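Local coordinates for lipoate-protein ligase 1 (PDB 5T8U) that belongs to the lipoate-protein ligase family and holds lipoic acid in a pocket of its ligase A/B-type catalytic domain, at residues 63-68 with 98-103. Sequence-based numbering, arbitrary orientation.
Sequences RSIIIG and AVYHDL. With LPA (lipoic acid), chain C.
Ser64 and Ile66 pair with His101 and Val99 through four backbone hydrogen bonds, each 2.9 Å from N to O, joining strands 64-66 and 99-101 as antiparallel neighbours whose axes run 148° apart. Ile65 and Tyr100 form the non-hydrogen-bonded pair between them. Strand 64-66 is the middle of a small three-stranded mixed sheet, with the parallel strand 88-90 along its other edge.

On the sheet face carrying Ser64, Ile66, Val99 and His101, the imidazole lies under a methyl group: Ile66 CD1 sits over one face, 3.7 Å from the ring centroid and displaced toward CG and CD2, a CH-pi contact. His101 ND1 donates back to the carbonyl O of Tyr100 at 2.9 Å, from above the carbonyl plane, which, with the Ile66 methyl over the face, should limit the ring's rotation; NE2 points to the dithiolane of lipoic acid, 3.5 Å from its S8. Val99 spreads both methyls against the aliphatic chain, with CG2 3.6 Å from C5 of the ligand.

On the opposite face, which carries Ile65 and Tyr100, Tyr100 CG is anti to the backbone N (chi1 174°), which lays the ring beside Ser64 and Arg63. Ile65 CD1 meets the ring edge at CD1, 3.4 Å away, and the phenol OH reaches the aliphatic stem of Arg63, 3.4 Å from CG; the guanidinium NH1 hydrogen-bonds to the carbonyl O of Asp85.

The Ile65/Tyr100 face thus packs on helix 178-181, including Tyr181, while the other meets helix 22-34 through Ser64 and Ile66 and offers lipoic acid Val99 hydrocarbon and the His101 imidazole edge.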
ATOM      1  N   ARG A  63      13.157  -1.142  11.772  1.00 86.27           N
ATOM      2  CA  ARG A  63      12.130  -1.864  12.516  1.00 86.29           C
ATOM      3  C   ARG A  63      10.873  -1.014  12.654  1.00 83.90           C
ATOM      4  O   ARG A  63      10.889   0.032  13.308  1.00 86.99           O
ATOM      5  CB  ARG A  63      12.677  -2.258  13.888  1.00 90.48           C
ATOM      6  CG  ARG A  63      13.936  -3.118  13.797  1.00 93.25           C
ATOM      7  CD  ARG A  63      14.494  -3.516  15.154  1.00 97.51           C
ATOM      8  NE  ARG A  63      15.195  -2.413  15.812  1.00100.07           N
ATOM      9  CZ  ARG A  63      14.818  -1.825  16.946  1.00102.44           C
ATOM     10  NH1 ARG A  63      13.732  -2.221  17.599  1.00102.37           N
ATOM     11  NH2 ARG A  63      15.544  -0.832  17.440  1.00104.30           N
ATOM     12  N   SER A  64       9.779  -1.466  12.037  1.00 79.39           N
ATOM     13  CA  SER A  64       8.565  -0.663  11.980  1.00 76.87           C
ATOM     14  C   SER A  64       7.337  -1.562  11.924  1.00 77.57           C
ATOM     15  O   SER A  64       7.410  -2.731  11.538  1.00 76.24           O
ATOM     16  CB  SER A  64       8.574   0.271  10.763  1.00 72.84           C
ATOM     17  OG  SER A  64       9.807   0.958  10.654  1.00 73.96           O
ATOM     18  N   ILE A  65       6.203  -0.986  12.321  1.00 80.06           N
ATOM     19  CA  ILE A  65       4.882  -1.583  12.144  1.00 79.93           C
ATOM     20  C   ILE A  65       4.058  -0.602  11.326  1.00 78.02           C
ATOM     21  O   ILE A  65       3.855   0.545  11.745  1.00 80.38           O
ATOM     22  CB  ILE A  65       4.189  -1.880  13.484  1.00 81.25           C
ATOM     23  CG1 ILE A  65       5.063  -2.765  14.377  1.00 83.53           C
ATOM     24  CG2 ILE A  65       2.824  -2.536  13.250  1.00 80.96           C
ATOM     25  CD1 ILE A  65       5.310  -4.153  13.828  1.00 83.61           C
ATOM     26  N   ILE A  66       3.591  -1.042  10.161  1.00 70.82           N
ATOM     27  CA  ILE A  66       2.751  -0.227   9.292  1.00 68.75           C
ATOM     28  C   ILE A  66       1.372  -0.869   9.266  1.00 74.10           C
ATOM     29  O   ILE A  66       1.232  -2.049   8.923  1.00 72.29           O
ATOM     30  CB  ILE A  66       3.344  -0.093   7.883  1.00 68.38           C
ATOM     31  CG1 ILE A  66       4.785   0.425   7.958  1.00 68.89           C
ATOM     32  CG2 ILE A  66       2.513   0.872   7.051  1.00 66.96           C
ATOM     33  CD1 ILE A  66       5.843  -0.653   8.137  1.00 69.76           C
ATOM     34  N   ILE A  67       0.355  -0.088   9.623  1.00 85.70           N
ATOM     35  CA  ILE A  67      -0.963  -0.621   9.945  1.00 89.89           C
ATOM     36  C   ILE A  67      -1.817  -0.733   8.689  1.00 87.66           C
ATOM     37  O   ILE A  67      -2.037  -1.833   8.169  1.00 91.74           O
ATOM     38  CB  ILE A  67      -1.651   0.257  11.007  1.00 91.99           C
ATOM     39  CG1 ILE A  67      -0.795   0.334  12.274  1.00 93.57           C
ATOM     40  CG2 ILE A  67      -3.019  -0.294  11.347  1.00 94.31           C
ATOM     41  CD1 ILE A  67      -1.271   1.362  13.281  1.00 95.26           C
ATOM     42  N   GLY A  68      -2.310   0.400   8.198  1.00 77.52           N
ATOM     43  CA  GLY A  68      -3.273   0.408   7.114  1.00 72.75           C
ATOM     44  C   GLY A  68      -4.298   1.505   7.307  1.00 70.68           C
ATOM     45  O   GLY A  68      -4.709   1.781   8.439  1.00 73.52           O
ATOM     46  N   ALA A  98      -1.797  -5.179   9.016  0.87 59.92           N
ATOM     47  CA  ALA A  98      -0.603  -4.679   9.681  0.87 63.32           C
ATOM     48  C   ALA A  98       0.595  -5.552   9.334  0.87 64.50           C
ATOM     49  O   ALA A  98       0.528  -6.782   9.428  0.87 63.29           O
ATOM     50  CB  ALA A  98      -0.813  -4.643  11.195  0.87 65.48           C
ATOM     51  N   VAL A  99       1.692  -4.913   8.929  1.00 68.12           N
ATOM     52  CA  VAL A  99       2.910  -5.614   8.549  1.00 69.39           C
ATOM     53  C   VAL A  99       4.087  -5.019   9.308  1.00 71.35           C
ATOM     54  O   VAL A  99       4.032  -3.899   9.822  1.00 72.86           O
ATOM     55  CB  VAL A  99       3.168  -5.551   7.027  1.00 66.83           C
ATOM     56  CG1 VAL A  99       2.061  -6.277   6.271  1.00 67.94           C
ATOM     57  CG2 VAL A  99       3.284  -4.108   6.563  1.00 64.66           C
ATOM     58  N   TYR A 100       5.165  -5.795   9.365  1.00 69.26           N
ATOM     59  CA  TYR A 100       6.394  -5.414  10.042  1.00 69.22           C
ATOM     60  C   TYR A 100       7.504  -5.230   9.018  1.00 66.54           C
ATOM     61  O   TYR A 100       7.570  -5.961   8.024  1.00 62.45           O
ATOM     62  CB  TYR A 100       6.789  -6.484  11.063  1.00 71.67           C
ATOM     63  CG  TYR A 100       8.126  -6.273  11.736  1.00 75.52           C
ATOM     64  CD1 TYR A 100       8.258  -5.413  12.818  1.00 78.12           C
ATOM     65  CD2 TYR A 100       9.252  -6.958  11.305  1.00 77.10           C
ATOM     66  CE1 TYR A 100       9.476  -5.230  13.440  1.00 79.70           C
ATOM     67  CE2 TYR A 100      10.476  -6.782  11.922  1.00 79.35           C
ATOM     68  CZ  TYR A 100      10.581  -5.918  12.989  1.00 80.85           C
ATOM     69  OH  TYR A 100      11.795  -5.736  13.610  1.00 83.83           O
ATOM     70  N   HIS A 101       8.373  -4.254   9.264  1.00 68.94           N
ATOM     71  CA  HIS A 101       9.467  -3.933   8.362  1.00 68.74           C
ATOM     72  C   HIS A 101      10.778  -3.906   9.128  1.00 72.54           C
ATOM     73  O   HIS A 101      10.817  -3.565  10.312  1.00 76.07           O
ATOM     74  CB  HIS A 101       9.267  -2.571   7.682  1.00 65.30           C
ATOM     75  CG  HIS A 101       8.341  -2.603   6.507  1.00 61.39           C
ATOM     76  ND1 HIS A 101       7.679  -3.741   6.103  1.00 62.36           N
ATOM     77  CD2 HIS A 101       7.970  -1.626   5.645  1.00 60.46           C
ATOM     78  CE1 HIS A 101       6.938  -3.466   5.044  1.00 62.12           C
ATOM     79  NE2 HIS A 101       7.097  -2.189   4.746  1.00 60.70           N
ATOM     80  N   ASP A 102      11.850  -4.278   8.437  1.00 70.80           N
ATOM     81  CA  ASP A 102      13.206  -4.039   8.909  1.00 72.13           C
ATOM     82  C   ASP A 102      14.127  -4.085   7.696  1.00 72.02           C
ATOM     83  O   ASP A 102      13.679  -4.263   6.561  1.00 72.22           O
ATOM     84  CB  ASP A 102      13.617  -5.050   9.988  1.00 74.05           C
ATOM     85  CG  ASP A 102      13.737  -6.467   9.458  1.00 75.54           C
ATOM     86  OD1 ASP A 102      13.631  -6.670   8.231  1.00 75.13           O
ATOM     87  OD2 ASP A 102      13.937  -7.388  10.277  1.00 78.38           O
ATOM     88  N   LEU A 103      15.427  -3.931   7.943  1.00 71.85           N
ATOM     89  CA  LEU A 103      16.386  -3.900   6.847  1.00 69.84           C
ATOM     90  C   LEU A 103      16.494  -5.233   6.115  1.00 68.01           C
ATOM     91  O   LEU A 103      17.150  -5.290   5.070  1.00 66.88           O
ATOM     92  CB  LEU A 103      17.756  -3.475   7.373  1.00 70.05           C
ATOM     93  CG  LEU A 103      17.807  -2.061   7.957  1.00 69.21           C
ATOM     94  CD1 LEU A 103      19.159  -1.788   8.595  1.00 70.24           C
ATOM     95  CD2 LEU A 103      17.504  -1.015   6.892  1.00 67.45           C
TER
HETATM   96  C1  LPA C 401      -0.893  -7.236   2.888  0.79 75.42           C
HETATM   97  O1  LPA C 401      -0.311  -8.335   3.080  0.79 75.28           O
HETATM   98  C2  LPA C 401      -0.219  -6.153   2.050  0.79 76.30           C
HETATM   99  O2  LPA C 401      -2.032  -7.031   3.385  0.79 74.97           O
HETATM  100  C3  LPA C 401       0.991  -5.614   2.809  0.79 76.78           C
HETATM  101  C4  LPA C 401       1.464  -4.306   2.179  0.79 77.13           C
HETATM  102  C5  LPA C 401       2.462  -3.639   3.125  0.79 78.68           C
HETATM  103  C6  LPA C 401       2.835  -2.373   2.646  0.79 79.85           C
HETATM  104  S6  LPA C 401       3.372  -1.519   3.810  0.79 81.08           S
HETATM  105  C7  LPA C 401       4.313  -2.535   1.343  0.79 79.36           C
HETATM  106  C8  LPA C 401       5.323  -1.322   1.570  0.79 79.70           C
HETATM  107  S8  LPA C 401       4.705  -0.381   3.016  0.79 80.81           S